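Local coordinates for chitin oligosaccahride binding protein NagB1 (Paenibacillus sp. FPU-7, PDB 7EHP) that binds chitin oligosaccharides such as N,N'-diacetylchitobiose, and probably delivers them to a membrane transporter as an extracellular solute-binding protein, at residues A[205-210]-A[370-375]; A[141-146]-A[265-270]. All coordinates share one frame; numbering follows the deposited sequence.

Contact 1: A[205-210]-A[370-375]; sequences KRYDTL and QELIGG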
loop_
_atom_site.group_PDB
_atom_site.type_symbol
_atom_site.label_atom_id
_atom_site.label_comp_id
_atom_site.label_asym_id
_atom_site.label_seq_id
_atom_site.Cartn_x
_atom_site.Cartn_y
_atom_site.Cartn_z
ATOM N N LYS A 205 -8.433 -12.462 16.085
ATOM C CA LYS A 205 -8.101 -13.750 16.701
ATOM C C LYS A 205 -7.548 -14.720 15.672
ATOM O O LYS A 205 -6.708 -15.574 16.002
ATOM C CB LYS A 205 -9.332 -14.341 17.407
ATOM C CG LYS A 205 -9.712 -13.599 18.687
ATOM C CD LYS A 205 -10.857 -14.285 19.430
ATOM C CE LYS A 205 -12.201 -13.875 18.856
ATOM N NZ LYS A 205 -13.247 -13.859 19.906
ATOM N N ARG A 206 -7.984 -14.585 14.416
ATOM C CA ARG A 206 -7.439 -15.419 13.351
ATOM C C ARG A 206 -5.994 -15.062 13.080
ATOM O O ARG A 206 -5.168 -15.936 12.817
ATOM C CB ARG A 206 -8.263 -15.254 12.075
ATOM C CG ARG A 206 -9.558 -16.042 12.104
ATOM C CD ARG A 206 -10.436 -15.687 10.923
ATOM N NE ARG A 206 -11.764 -16.277 11.058
ATOM C CZ ARG A 206 -12.036 -17.554 10.819
ATOM N NH1 ARG A 206 -11.065 -18.383 10.432
ATOM N NH2 ARG A 206 -13.278 -18.003 10.971
ATOM N N TYR A 207 -5.701 -13.768 13.077
ATOM C CA TYR A 207 -4.336 -13.294 12.942
ATOM C C TYR A 207 -3.474 -13.827 14.078
ATOM O O TYR A 207 -2.361 -14.321 13.852
ATOM C CB TYR A 207 -4.369 -11.766 12.931
ATOM C CG TYR A 207 -3.061 -11.045 12.664
ATOM C CD1 TYR A 207 -2.086 -10.905 13.661
ATOM C CD2 TYR A 207 -2.831 -10.436 11.433
ATOM C CE1 TYR A 207 -0.895 -10.200 13.411
ATOM C CE2 TYR A 207 -1.661 -9.731 11.176
ATOM C CZ TYR A 207 -0.702 -9.610 12.153
ATOM O OH TYR A 207 0.451 -8.889 11.852
ATOM N N ASP A 208 -3.979 -13.718 15.315
ATOM C CA ASP A 208 -3.265 -14.230 16.484
ATOM C C ASP A 208 -3.027 -15.735 16.378
ATOM O O ASP A 208 -1.987 -16.238 16.818
ATOM C CB ASP A 208 -4.052 -13.897 17.757
ATOM C CG ASP A 208 -3.177 -13.871 19.012
ATOM O OD1 ASP A 208 -1.950 -13.649 18.916
ATOM O OD2 ASP A 208 -3.731 -14.067 20.108
ATOM N N THR A 209 -3.981 -16.473 15.795
ATOM C CA THR A 209 -3.773 -17.905 15.577
ATOM C C THR A 209 -2.558 -18.134 14.685
ATOM O O THR A 209 -1.745 -19.025 14.938
ATOM C CB THR A 209 -5.043 -18.540 14.973
ATOM O OG1 THR A 209 -6.066 -18.671 15.976
ATOM C CG2 THR A 209 -4.756 -19.919 14.386
ATOM N N LEU A 210 -2.405 -17.318 13.644
ATOM C CA LEU A 210 -1.220 -17.413 12.797
ATOM C C LEU A 210 0.043 -17.154 13.603
ATOM O O LEU A 210 1.075 -17.807 13.395
ATOM C CB LEU A 210 -1.332 -16.413 11.639
ATOM C CG LEU A 210 -2.445 -16.658 10.623
ATOM C CD1 LEU A 210 -2.301 -15.652 9.474
ATOM C CD2 LEU A 210 -2.421 -18.072 10.084
ATOM N N GLN A 370 2.423 -4.564 17.364
ATOM C CA GLN A 370 3.765 -4.990 17.757
ATOM C C GLN A 370 3.767 -5.574 19.164
ATOM O O GLN A 370 4.476 -6.551 19.434
ATOM C CB GLN A 370 4.739 -3.827 17.632
ATOM C CG GLN A 370 5.070 -3.571 16.173
ATOM C CD GLN A 370 5.766 -2.265 15.972
ATOM O OE1 GLN A 370 5.627 -1.360 16.784
ATOM N NE2 GLN A 370 6.531 -2.154 14.896
ATOM N N GLU A 371 2.963 -5.005 20.069
ATOM C CA GLU A 371 2.792 -5.613 21.387
ATOM C C GLU A 371 2.135 -6.983 21.285
ATOM O O GLU A 371 2.540 -7.928 21.978
ATOM C CB GLU A 371 1.965 -4.694 22.289
ATOM C CG GLU A 371 2.643 -3.352 22.591
ATOM C CD GLU A 371 4.027 -3.520 23.180
ATOM O OE1 GLU A 371 4.109 -3.907 24.367
ATOM O OE2 GLU A 371 5.032 -3.287 22.463
ATOM N N LEU A 372 1.123 -7.123 20.418
ATOM C CA LEU A 372 0.494 -8.434 20.259
ATOM C C LEU A 372 1.474 -9.444 19.678
ATOM O O LEU A 372 1.530 -10.593 20.123
ATOM C CB LEU A 372 -0.742 -8.343 19.368
ATOM C CG LEU A 372 -1.468 -9.680 19.127
ATOM C CD1 LEU A 372 -2.229 -10.153 20.355
ATOM C CD2 LEU A 372 -2.404 -9.590 17.910
ATOM N N ILE A 373 2.257 -9.028 18.684
ATOM C CA ILE A 373 3.247 -9.920 18.093
ATOM C C ILE A 373 4.305 -10.295 19.125
ATOM O O ILE A 373 4.778 -11.434 19.159
ATOM C CB ILE A 373 3.868 -9.265 16.844
ATOM C CG1 ILE A 373 2.824 -9.142 15.729
ATOM C CG2 ILE A 373 5.080 -10.069 16.373
ATOM C CD1 ILE A 373 3.223 -8.166 14.572
ATOM N N GLY A 374 4.684 -9.345 19.992
ATOM C CA GLY A 374 5.613 -9.618 21.068
ATOM C C GLY A 374 5.010 -10.307 22.279
ATOM O O GLY A 374 5.670 -10.420 23.311
ATOM N N GLY A 375 3.763 -10.757 22.193
ATOM C CA GLY A 375 3.100 -11.395 23.317
ATOM C C GLY A 375 2.820 -10.502 24.504
ATOM O O GLY A 375 2.388 -11.010 25.546
#
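Tyr-207 and Asp-208 of helix 198-213 meet Leu-372 and Ile-373 in the last turn of helix 359-373, a worked example of two helices that touch through a handful of side-chain ends. The nearest CA atoms, those of Asp-208 and Leu-372, are 7.9 Å from each other. On the buried side, the Tyr-207 ring is carried toward the second helix with CG anti to the backbone N (chi1 -174°). Tyr-207 CD1 lies 4.5 Å from Leu-372 CD2, which approaches the ring obliquely. The hydroxyl end reaches the other residue, Tyr-207 OH lying 4.0 Å from Ile-373 CD1. Phe-160 and, from helix 165-180, Ala-168, Leu-172 and Leu-175 also pack on this tyrosine, so this side of the contact is buried, with the ring enclosed by neighbours from a loop and a third helix.

The other side is more polar and partly exposed, although its one contact is close. Asp-208 lays its carboxylate against the other branch of Leu-372, Asp-208 OD1 standing 3.8 Å from Leu-372 CD1; this is plain van der Waals contact, and the charge looks instead to Lys-212 through a long, weak ion pair. Val-379 touches both Asp-208 and Leu-372. Replacing Asp-208 by an alanine removes the carboxylate, which would probably leave Leu-372 CD1 without this contact and Lys-212 without its distant, weak partner.

Just beyond, Gly-375 adopts positive phi, and Gly-375 N bonds to Leu-372 O at 3.0 Å. With Arg-376 N bonded to Glu-371 O, this forms the Schellman motif that ends helix 359-373 where it packs beside helix 198-213.

Contact 2: A[141-146]-A[265-270]; sequences EDLMDV and FSFPDV
Leu-143 of helix 140-152 sets one methyl, CD2, against two consecutive residues of the loop that follows strand 262-265, showing how a single branched side chain can join a helix to an irregular segment. Leu-143 CD2 lies 3.6 Å from Phe-267 CZ and 3.8 Å from Pro-268 CG, and the leucine crosses both side chains at about a right angle. Its approach to the phenyl ring is oblique, at the CE1 and CZ end. Pro-268 CG also touches the stem of the leucine, 4.0 Å from Leu-143 CB. The reach of the methyl follows from a first torsion that places CG anti to the backbone N (chi1 -175°), extending the chain from the helix toward the loop.

The two loop residues brace one another: Pro-268 CD sits 3.4 Å above one face of the Phe-267 ring, offset toward its rim. Farther out, Met-239 of strand 237-243 touches Leu-143, while Phe-241 of that strand and Thr-174 and Leu-175 of helix 165-180 pack on Phe-267. The loop backbone is held by Arg-178 of helix 165-180, whose NH2 and NE donate to Phe-267 O and Pro-268 O respectively; both carbonyls are thus satisfied, while the side chains of the two residues meet Leu-143. The whole is buried packing of a helix and the loop after strand 262-265 against the sheet that contains strand 237-243, within the alpha/beta fold of a periplasmic-binding-protein-like solute receptor.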
loop_
_atom_site.group_PDB
_atom_site.type_symbol
_atom_site.label_atom_id
_atom_site.label_comp_id
_atom_site.label_asym_id
_atom_site.label_seq_id
_atom_site.Cartn_x
_atom_site.Cartn_y
_atom_site.Cartn_z
ATOM N N GLU A 141 -9.557 -23.291 6.063
ATOM C CA GLU A 141 -9.065 -24.613 6.424
ATOM C C GLU A 141 -8.048 -25.128 5.411
ATOM O O GLU A 141 -7.148 -25.894 5.780
ATOM C CB GLU A 141 -10.236 -25.591 6.583
ATOM C CG GLU A 141 -11.058 -25.346 7.847
ATOM C CD GLU A 141 -10.220 -25.346 9.132
ATOM O OE1 GLU A 141 -9.395 -26.273 9.307
ATOM O OE2 GLU A 141 -10.384 -24.414 9.966
ATOM N N ASP A 142 -8.156 -24.709 4.145
ATOM C CA ASP A 142 -7.094 -25.001 3.184
ATOM C C ASP A 142 -5.798 -24.315 3.601
ATOM O O ASP A 142 -4.722 -24.922 3.574
ATOM C CB ASP A 142 -7.479 -24.536 1.771
ATOM C CG ASP A 142 -8.843 -25.043 1.308
ATOM O OD1 ASP A 142 -9.078 -26.263 1.382
ATOM O OD2 ASP A 142 -9.656 -24.214 0.819
ATOM N N LEU A 143 -5.888 -23.036 3.978
ATOM C CA LEU A 143 -4.693 -22.280 4.358
ATOM C C LEU A 143 -3.955 -22.952 5.507
ATOM O O LEU A 143 -2.721 -23.061 5.486
ATOM C CB LEU A 143 -5.085 -20.852 4.738
ATOM C CG LEU A 143 -3.979 -19.839 5.057
ATOM C CD1 LEU A 143 -2.875 -19.855 4.006
ATOM C CD2 LEU A 143 -4.578 -18.436 5.192
ATOM N N MET A 144 -4.702 -23.412 6.516
ATOM C CA MET A 144 -4.103 -24.077 7.667
ATOM C C MET A 144 -3.317 -25.312 7.237
ATOM O O MET A 144 -2.208 -25.558 7.720
ATOM C CB MET A 144 -5.212 -24.458 8.645
ATOM C CG MET A 144 -5.921 -23.288 9.336
ATOM S SD MET A 144 -4.873 -21.939 9.912
ATOM C CE MET A 144 -4.275 -22.708 11.365
ATOM N N ASP A 145 -3.878 -26.094 6.314
ATOM C CA ASP A 145 -3.191 -27.274 5.789
ATOM C C ASP A 145 -1.904 -26.888 5.054
ATOM O O ASP A 145 -0.842 -27.486 5.273
ATOM C CB ASP A 145 -4.155 -28.027 4.865
ATOM C CG ASP A 145 -3.554 -29.270 4.272
ATOM O OD1 ASP A 145 -3.172 -30.181 5.043
ATOM O OD2 ASP A 145 -3.455 -29.323 3.022
ATOM N N VAL A 146 -1.985 -25.879 4.180
ATOM C CA VAL A 146 -0.814 -25.413 3.438
ATOM C C VAL A 146 0.270 -24.958 4.404
ATOM O O VAL A 146 1.436 -25.353 4.290
ATOM C CB VAL A 146 -1.217 -24.282 2.474
ATOM C CG1 VAL A 146 0.016 -23.541 1.941
ATOM C CG2 VAL A 146 -2.052 -24.840 1.341
ATOM N N PHE A 265 -2.318 -14.979 -5.095
ATOM C CA PHE A 265 -3.747 -15.246 -4.992
ATOM C C PHE A 265 -4.374 -14.364 -3.919
ATOM O O PHE A 265 -3.713 -13.932 -2.974
ATOM C CB PHE A 265 -4.044 -16.737 -4.720
ATOM C CG PHE A 265 -3.360 -17.301 -3.500
ATOM C CD1 PHE A 265 -3.927 -17.174 -2.245
ATOM C CD2 PHE A 265 -2.163 -17.982 -3.618
ATOM C CE1 PHE A 265 -3.297 -17.697 -1.119
ATOM C CE2 PHE A 265 -1.527 -18.506 -2.501
ATOM C CZ PHE A 265 -2.099 -18.365 -1.251
ATOM N N SER A 266 -5.667 -14.100 -4.082
ATOM C CA SER A 266 -6.419 -13.395 -3.053
ATOM C C SER A 266 -6.475 -14.235 -1.779
ATOM O O SER A 266 -6.455 -15.470 -1.820
ATOM C CB SER A 266 -7.826 -13.080 -3.555
ATOM O OG SER A 266 -8.604 -12.471 -2.541
ATOM N N PHE A 267 -6.519 -13.552 -0.637
ATOM C CA PHE A 267 -6.475 -14.236 0.650
ATOM C C PHE A 267 -7.660 -15.186 0.781
ATOM O O PHE A 267 -8.777 -14.830 0.403
ATOM C CB PHE A 267 -6.501 -13.221 1.796
ATOM C CG PHE A 267 -6.174 -13.812 3.114
ATOM C CD1 PHE A 267 -4.854 -13.997 3.498
ATOM C CD2 PHE A 267 -7.194 -14.241 3.962
ATOM C CE1 PHE A 267 -4.550 -14.573 4.734
ATOM C CE2 PHE A 267 -6.912 -14.819 5.186
ATOM C CZ PHE A 267 -5.590 -14.998 5.575
ATOM N N PRO A 268 -7.459 -16.390 1.328
ATOM C CA PRO A 268 -8.573 -17.336 1.474
ATOM C C PRO A 268 -9.805 -16.733 2.144
ATOM O O PRO A 268 -9.715 -15.832 2.986
ATOM C CB PRO A 268 -7.966 -18.455 2.329
ATOM C CG PRO A 268 -6.519 -18.434 1.963
ATOM C CD PRO A 268 -6.185 -16.975 1.792
ATOM N N ASP A 269 -10.972 -17.233 1.740
ATOM C CA ASP A 269 -12.205 -16.869 2.410
ATOM C C ASP A 269 -12.267 -17.533 3.783
ATOM O O ASP A 269 -11.604 -18.539 4.035
ATOM C CB ASP A 269 -13.400 -17.283 1.562
ATOM C CG ASP A 269 -13.631 -16.343 0.399
ATOM O OD1 ASP A 269 -13.051 -15.231 0.416
ATOM O OD2 ASP A 269 -14.391 -16.716 -0.524
ATOM N N VAL A 270 -13.061 -16.946 4.684
ATOM C CA VAL A 270 -13.188 -17.442 6.051
ATOM C C VAL A 270 -14.633 -17.661 6.482
ATOM O O VAL A 270 -14.871 -18.051 7.627
ATOM C CB VAL A 270 -12.475 -16.519 7.064
ATOM C CG1 VAL A 270 -11.043 -16.207 6.614
ATOM C CG2 VAL A 270 -13.282 -15.265 7.291
#

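The two contacts lie on the same side of the chain's centre, 18 Å apart between their own centres, and almost equally far from it, yet they differ in burial. Contact 2 is the buried one: all its touching residues are buried, and its chemistry is wholly apolar. Contact 1 is only partly buried, pairing two helices and mixing aliphatic packing with a carboxylate and a phenol. Their helices are neighbours: Thr-209 CG2 and Met-144 CE approach to 4.1 Å, joining helix 198-213 to helix 140-152, and Arg-206 NH2 packs 3.7 Å from Val-270 O. Both contacts also lean on helix 165-180, where Leu-175 touches Tyr-207 and Phe-267 alike.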